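Local coordinates for protein diaminopimelate decarboxylase (Phaeodactylum tricornutum, PDB 7JPJ) that probably catalyses the pyridoxal 5'-phosphate-dependent decarboxylation of diaminopimelate in lysine biosynthesis, working as a dimer, at residues 179-184 with 224-229; 126-131 with 187-192. All coordinates share one frame; numbering follows the deposited sequence.

Contact 1: residues 179-184 with 224-229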
loop_
_atom_site.group_PDB
_atom_site.type_symbol
_atom_site.label_atom_id
_atom_site.label_comp_id
_atom_site.label_asym_id
_atom_site.label_seq_id
_atom_site.Cartn_x
_atom_site.Cartn_y
_atom_site.Cartn_z
ATOM N N GLU A 179 18.847 25.669 -11.023
ATOM C CA GLU A 179 19.049 27.107 -11.172
ATOM C C GLU A 179 19.486 27.754 -9.867
ATOM O O GLU A 179 20.150 28.795 -9.891
ATOM C CB GLU A 179 17.779 27.772 -11.695
ATOM C CG GLU A 179 17.279 27.192 -13.005
ATOM C CD GLU A 179 16.590 28.225 -13.874
ATOM O OE1 GLU A 179 16.715 28.134 -15.114
ATOM O OE2 GLU A 179 15.921 29.126 -13.316
ATOM N N LEU A 180 19.128 27.162 -8.727
ATOM C CA LEU A 180 19.636 27.643 -7.449
ATOM C C LEU A 180 21.127 27.373 -7.290
ATOM O O LEU A 180 21.794 28.070 -6.519
ATOM C CB LEU A 180 18.856 27.000 -6.300
ATOM C CG LEU A 180 17.390 27.425 -6.192
ATOM C CD1 LEU A 180 16.690 26.681 -5.064
ATOM C CD2 LEU A 180 17.292 28.931 -6.000
ATOM N N VAL A 181 21.665 26.385 -8.003
ATOM C CA VAL A 181 23.103 26.151 -7.979
ATOM C C VAL A 181 23.830 27.182 -8.835
ATOM O O VAL A 181 24.843 27.754 -8.417
ATOM C CB VAL A 181 23.423 24.714 -8.436
ATOM C CG1 VAL A 181 24.921 24.466 -8.388
ATOM C CG2 VAL A 181 22.683 23.702 -7.575
ATOM N N THR A 182 23.318 27.445 -10.039
ATOM C CA THR A 182 24.037 28.286 -10.989
ATOM C C THR A 182 23.820 29.778 -10.762
ATOM O O THR A 182 24.614 30.582 -11.263
ATOM C CB THR A 182 23.641 27.927 -12.424
ATOM O OG1 THR A 182 22.236 28.136 -12.599
ATOM C CG2 THR A 182 23.975 26.472 -12.721
ATOM N N ASP A 183 22.778 30.173 -10.032
ATOM C CA ASP A 183 22.550 31.587 -9.760
ATOM C C ASP A 183 23.196 32.056 -8.462
ATOM O O ASP A 183 23.055 33.231 -8.107
ATOM C CB ASP A 183 21.044 31.904 -9.752
ATOM C CG ASP A 183 20.319 31.380 -8.514
ATOM O OD1 ASP A 183 20.926 30.653 -7.699
ATOM O OD2 ASP A 183 19.118 31.700 -8.363
ATOM N N GLY A 184 23.887 31.170 -7.746
ATOM C CA GLY A 184 24.637 31.539 -6.564
ATOM C C GLY A 184 23.947 31.267 -5.244
ATOM O O GLY A 184 24.588 31.415 -4.195
ATOM N N CYS A 224 29.674 19.182 -10.701
ATOM C CA CYS A 224 30.869 18.941 -9.902
ATOM C C CYS A 224 31.953 19.984 -10.142
ATOM O O CYS A 224 32.855 20.121 -9.309
ATOM C CB CYS A 224 31.426 17.546 -10.182
ATOM S SG CYS A 224 30.314 16.196 -9.727
ATOM N N LYS A 225 31.893 20.716 -11.252
ATOM C CA LYS A 225 32.846 21.793 -11.483
ATOM C C LYS A 225 32.423 23.100 -10.825
ATOM O O LYS A 225 33.219 24.044 -10.789
ATOM C CB LYS A 225 33.060 22.007 -12.989
ATOM C CG LYS A 225 32.047 22.919 -13.653
ATOM C CD LYS A 225 32.302 23.037 -15.149
ATOM C CE LYS A 225 33.658 23.664 -15.438
ATOM N NZ LYS A 225 33.925 23.750 -16.903
ATOM N N VAL A 226 31.197 23.175 -10.303
ATOM C CA VAL A 226 30.787 24.350 -9.541
ATOM C C VAL A 226 31.471 24.362 -8.179
ATOM O O VAL A 226 31.922 25.410 -7.702
ATOM C CB VAL A 226 29.253 24.391 -9.411
ATOM C CG1 VAL A 226 28.822 25.426 -8.379
ATOM C CG2 VAL A 226 28.618 24.677 -10.765
ATOM N N PHE A 227 31.570 23.200 -7.539
ATOM C CA PHE A 227 32.255 23.071 -6.257
ATOM C C PHE A 227 33.542 22.278 -6.444
ATOM O O PHE A 227 33.501 21.042 -6.554
ATOM C CB PHE A 227 31.344 22.392 -5.232
ATOM C CG PHE A 227 29.980 23.007 -5.150
ATOM C CD1 PHE A 227 29.781 24.191 -4.456
ATOM C CD2 PHE A 227 28.899 22.416 -5.783
ATOM C CE1 PHE A 227 28.529 24.771 -4.382
ATOM C CE2 PHE A 227 27.640 22.991 -5.714
ATOM C CZ PHE A 227 27.456 24.171 -5.012
ATOM N N PRO A 228 34.706 22.934 -6.495
ATOM C CA PRO A 228 35.954 22.208 -6.787
ATOM C C PRO A 228 36.347 21.202 -5.719
ATOM O O PRO A 228 37.200 20.348 -5.987
ATOM C CB PRO A 228 36.997 23.328 -6.904
ATOM C CG PRO A 228 36.202 24.592 -7.112
ATOM C CD PRO A 228 34.926 24.384 -6.366
ATOM N N THR A 229 35.752 21.269 -4.528
ATOM C CA THR A 229 36.072 20.335 -3.456
ATOM C C THR A 229 35.395 18.978 -3.616
ATOM O O THR A 229 35.684 18.070 -2.829
ATOM C CB THR A 229 35.685 20.939 -2.105
ATOM O OG1 THR A 229 34.357 21.476 -2.185
ATOM C CG2 THR A 229 36.657 22.045 -1.717
#

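Contact 2: residues 126-131 with 187-192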
loop_
_atom_site.group_PDB
_atom_site.type_symbol
_atom_site.label_atom_id
_atom_site.label_comp_id
_atom_site.label_asym_id
_atom_site.label_seq_id
_atom_site.Cartn_x
_atom_site.Cartn_y
_atom_site.Cartn_z
ATOM N N SER A 126 16.537 24.014 2.612
ATOM C CA SER A 126 16.242 23.965 4.042
ATOM C C SER A 126 17.166 23.000 4.772
ATOM O O SER A 126 17.616 23.286 5.888
ATOM C CB SER A 126 14.788 23.551 4.259
ATOM O OG SER A 126 13.975 24.005 3.196
ATOM N N GLN A 127 17.448 21.842 4.168
ATOM C CA GLN A 127 18.300 20.859 4.829
ATOM C C GLN A 127 19.741 21.337 4.900
ATOM O O GLN A 127 20.416 21.145 5.918
ATOM C CB GLN A 127 18.222 19.519 4.103
ATOM C CG GLN A 127 16.876 18.842 4.200
ATOM C CD GLN A 127 16.884 17.460 3.588
ATOM O OE1 GLN A 127 17.847 17.067 2.928
ATOM N NE2 GLN A 127 15.811 16.708 3.808
ATOM N N LEU A 128 20.231 21.952 3.824
ATOM C CA LEU A 128 21.584 22.490 3.836
ATOM C C LEU A 128 21.735 23.568 4.901
ATOM O O LEU A 128 22.734 23.601 5.628
ATOM C CB LEU A 128 21.934 23.042 2.454
ATOM C CG LEU A 128 23.411 23.277 2.146
ATOM C CD1 LEU A 128 24.199 21.992 2.325
ATOM C CD2 LEU A 128 23.572 23.820 0.738
ATOM N N GLU A 129 20.742 24.451 5.020
ATOM C CA GLU A 129 20.830 25.525 6.002
ATOM C C GLU A 129 20.792 24.980 7.425
ATOM O O GLU A 129 21.525 25.462 8.297
ATOM C CB GLU A 129 19.706 26.535 5.778
ATOM C CG GLU A 129 19.895 27.403 4.545
ATOM C CD GLU A 129 18.692 28.282 4.265
ATOM O OE1 GLU A 129 17.595 27.967 4.775
ATOM O OE2 GLU A 129 18.845 29.287 3.540
ATOM N N ARG A 130 19.947 23.976 7.680
ATOM C CA ARG A 130 19.924 23.352 8.999
ATOM C C ARG A 130 21.252 22.670 9.305
ATOM O O ARG A 130 21.749 22.736 10.436
ATOM C CB ARG A 130 18.768 22.353 9.089
ATOM C CG ARG A 130 17.382 22.992 9.049
ATOM C CD ARG A 130 16.283 21.941 9.092
ATOM N NE ARG A 130 16.308 21.185 10.341
ATOM C CZ ARG A 130 15.598 20.084 10.566
ATOM N NH1 ARG A 130 14.798 19.602 9.622
ATOM N NH2 ARG A 130 15.690 19.465 11.736
ATOM N N PHE A 131 21.843 22.011 8.305
ATOM C CA PHE A 131 23.166 21.420 8.482
ATOM C C PHE A 131 24.213 22.498 8.734
ATOM O O PHE A 131 25.051 22.370 9.634
ATOM C CB PHE A 131 23.527 20.589 7.249
ATOM C CG PHE A 131 24.778 19.773 7.406
ATOM C CD1 PHE A 131 24.724 18.494 7.930
ATOM C CD2 PHE A 131 26.006 20.283 7.018
ATOM C CE1 PHE A 131 25.873 17.737 8.068
ATOM C CE2 PHE A 131 27.155 19.534 7.156
ATOM C CZ PHE A 131 27.088 18.259 7.682
ATOM N N PRO A 187 25.819 28.118 -3.487
ATOM C CA PRO A 187 27.187 28.466 -3.061
ATOM C C PRO A 187 27.234 29.542 -1.992
ATOM O O PRO A 187 28.178 29.562 -1.193
ATOM C CB PRO A 187 27.849 28.939 -4.362
ATOM C CG PRO A 187 27.077 28.277 -5.436
ATOM C CD PRO A 187 25.667 28.263 -4.948
ATOM N N ASP A 188 26.245 30.441 -1.951
ATOM C CA ASP A 188 26.207 31.448 -0.894
ATOM C C ASP A 188 25.928 30.811 0.461
ATOM O O ASP A 188 26.495 31.229 1.478
ATOM C CB ASP A 188 25.156 32.511 -1.212
ATOM C CG ASP A 188 25.614 33.486 -2.282
ATOM O OD1 ASP A 188 26.582 33.169 -3.009
ATOM O OD2 ASP A 188 25.002 34.568 -2.404
ATOM N N ILE A 189 25.053 29.804 0.496
ATOM C CA ILE A 189 24.788 29.093 1.741
ATOM C C ILE A 189 26.029 28.335 2.195
ATOM O O ILE A 189 26.330 28.265 3.393
ATOM C CB ILE A 189 23.580 28.156 1.568
ATOM C CG1 ILE A 189 22.356 28.948 1.102
ATOM C CG2 ILE A 189 23.279 27.423 2.867
ATOM C CD1 ILE A 189 21.289 28.103 0.439
ATOM N N VAL A 190 26.777 27.767 1.244
ATOM C CA VAL A 190 27.983 27.014 1.584
ATOM C C VAL A 190 29.027 27.933 2.206
ATOM O O VAL A 190 29.636 27.605 3.232
ATOM C CB VAL A 190 28.531 26.294 0.340
ATOM C CG1 VAL A 190 29.979 25.881 0.555
ATOM C CG2 VAL A 190 27.669 25.087 0.013
ATOM N N GLU A 191 29.248 29.101 1.597
ATOM C CA GLU A 191 30.210 30.051 2.145
ATOM C C GLU A 191 29.735 30.613 3.480
ATOM O O GLU A 191 30.545 30.855 4.384
ATOM C CB GLU A 191 30.460 31.183 1.147
ATOM C CG GLU A 191 31.119 32.419 1.752
ATOM C CD GLU A 191 31.399 33.501 0.727
ATOM O OE1 GLU A 191 32.372 34.264 0.913
ATOM O OE2 GLU A 191 30.639 33.592 -0.261
ATOM N N ARG A 192 28.422 30.818 3.625
ATOM C CA ARG A 192 27.887 31.415 4.845
ATOM C C ARG A 192 28.229 30.582 6.074
ATOM O O ARG A 192 28.562 31.130 7.131
ATOM C CB ARG A 192 26.376 31.585 4.718
ATOM C CG ARG A 192 25.766 32.521 5.740
ATOM C CD ARG A 192 24.368 32.066 6.101
ATOM N NE ARG A 192 23.616 33.092 6.815
ATOM C CZ ARG A 192 22.297 33.074 6.956
ATOM N NH1 ARG A 192 21.590 32.082 6.428
ATOM N NH2 ARG A 192 21.682 34.043 7.624
#

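Contact 1: residues 179-184 with 224-229
Val181, on the last turn of a short helix, meets Val226 and Phe227 on an irregular loop, so that regular backbone lies on one side of the contact and a turn without regular helical bonds on the other. Helix 178-182 closes with the bond from Asp183 N to Glu179 O (3.0 Å), and Gly184 then leaves the helical path with positive phi (99°) and stands as N-cap of helix 185-192. Across the way, residues 224-226 keep helical angles, and Phe227 alone is extended (psi 102°) before Pro228 and Thr229 return to helical angles, within the loop preceding strand 232-234. Both pieces belong to the pyridoxal-binding domain, a TIM-barrel-like fold in which helices and connecting loops wrap a parallel sheet; here the short helix that follows strand 176-177 packs on the link between helix 210-222 and the next strand. On the helix side a single methyl does the touching. Val181 projects CG1 at the loop because that branch stands anti to the backbone N (chi1 -179°), and it comes within 4.0 Å of Val226 CG1. The same methyl reaches Phe227 CE2 obliquely, at 4.1 Å. Val226 CG1 serves twice, for it also sits over the centre of one face of the Phe227 ring, 3.7 Å above its plane. Elsewhere, Phe227 rests on Val197 and Ile200 of strand 196-201, and Val181 touches Val186.

Contact 2: residues 126-131 with 187-192
Leu128 and Glu129 face Ile189 and Val190 across two neighbouring helices of the TIM-barrel-like domain, which run parallel on the outside of its sheet, as alpha/beta barrel helices do: the axes of segments 126-131 and 187-192 run at 10° to one another, 10.0 Å apart at closest. Along helix 125-134, Ser126 lies on the far side and uses OG to bond Asp297 of the second subunit. Two residues on, Leu128 points at the opposing helix; with CG anti to the backbone N (chi1 -163°) and CD2 continuing the extended chain from CA, that methyl comes to 4.2 Å from Ile189 CG2, the side chains meeting at a slant. The same methyl lies near Val190 CG2. Inward, Leu128 reaches Ala122 and Val142 of the barrel strands. Glu129 lines the more open flank with its aliphatic part, its extended chain crossing Ile189 at about a right angle. Ile189, itself buried, thus presents CG2 to both residues. Arg192 brings a positive charge near the same flank, although NH1 stays 4.9 Å from Glu129 OE2, too far for a salt bridge. The nearest approach across the helices is Glu129 CG to Ile189 CG2, at 3.8 Å.

How the contacts relate
Contacts 1 and 2, their centres about 13 Å apart, lie on the same side of the chain's centre, each centred about 30 Å from it: both join parts of the barrel's outer layer and are peripheral, although contact 1 is locally buried. Helices 178-182 and 185-192 follow one another in sequence, and Pro187, in the first turn of the second, links it to the loop of contact 1: its CG packs 3.9 Å from Phe227 CE1. Contact 1 is smaller and wholly hydrocarbon, joining a helix end to a loop. Contact 2 covers more surface between two regular helices, with the carboxylate of Glu129 and the guanidinium of Arg192 on its more open flank, not in contact. Neither has a hydrogen bond across it.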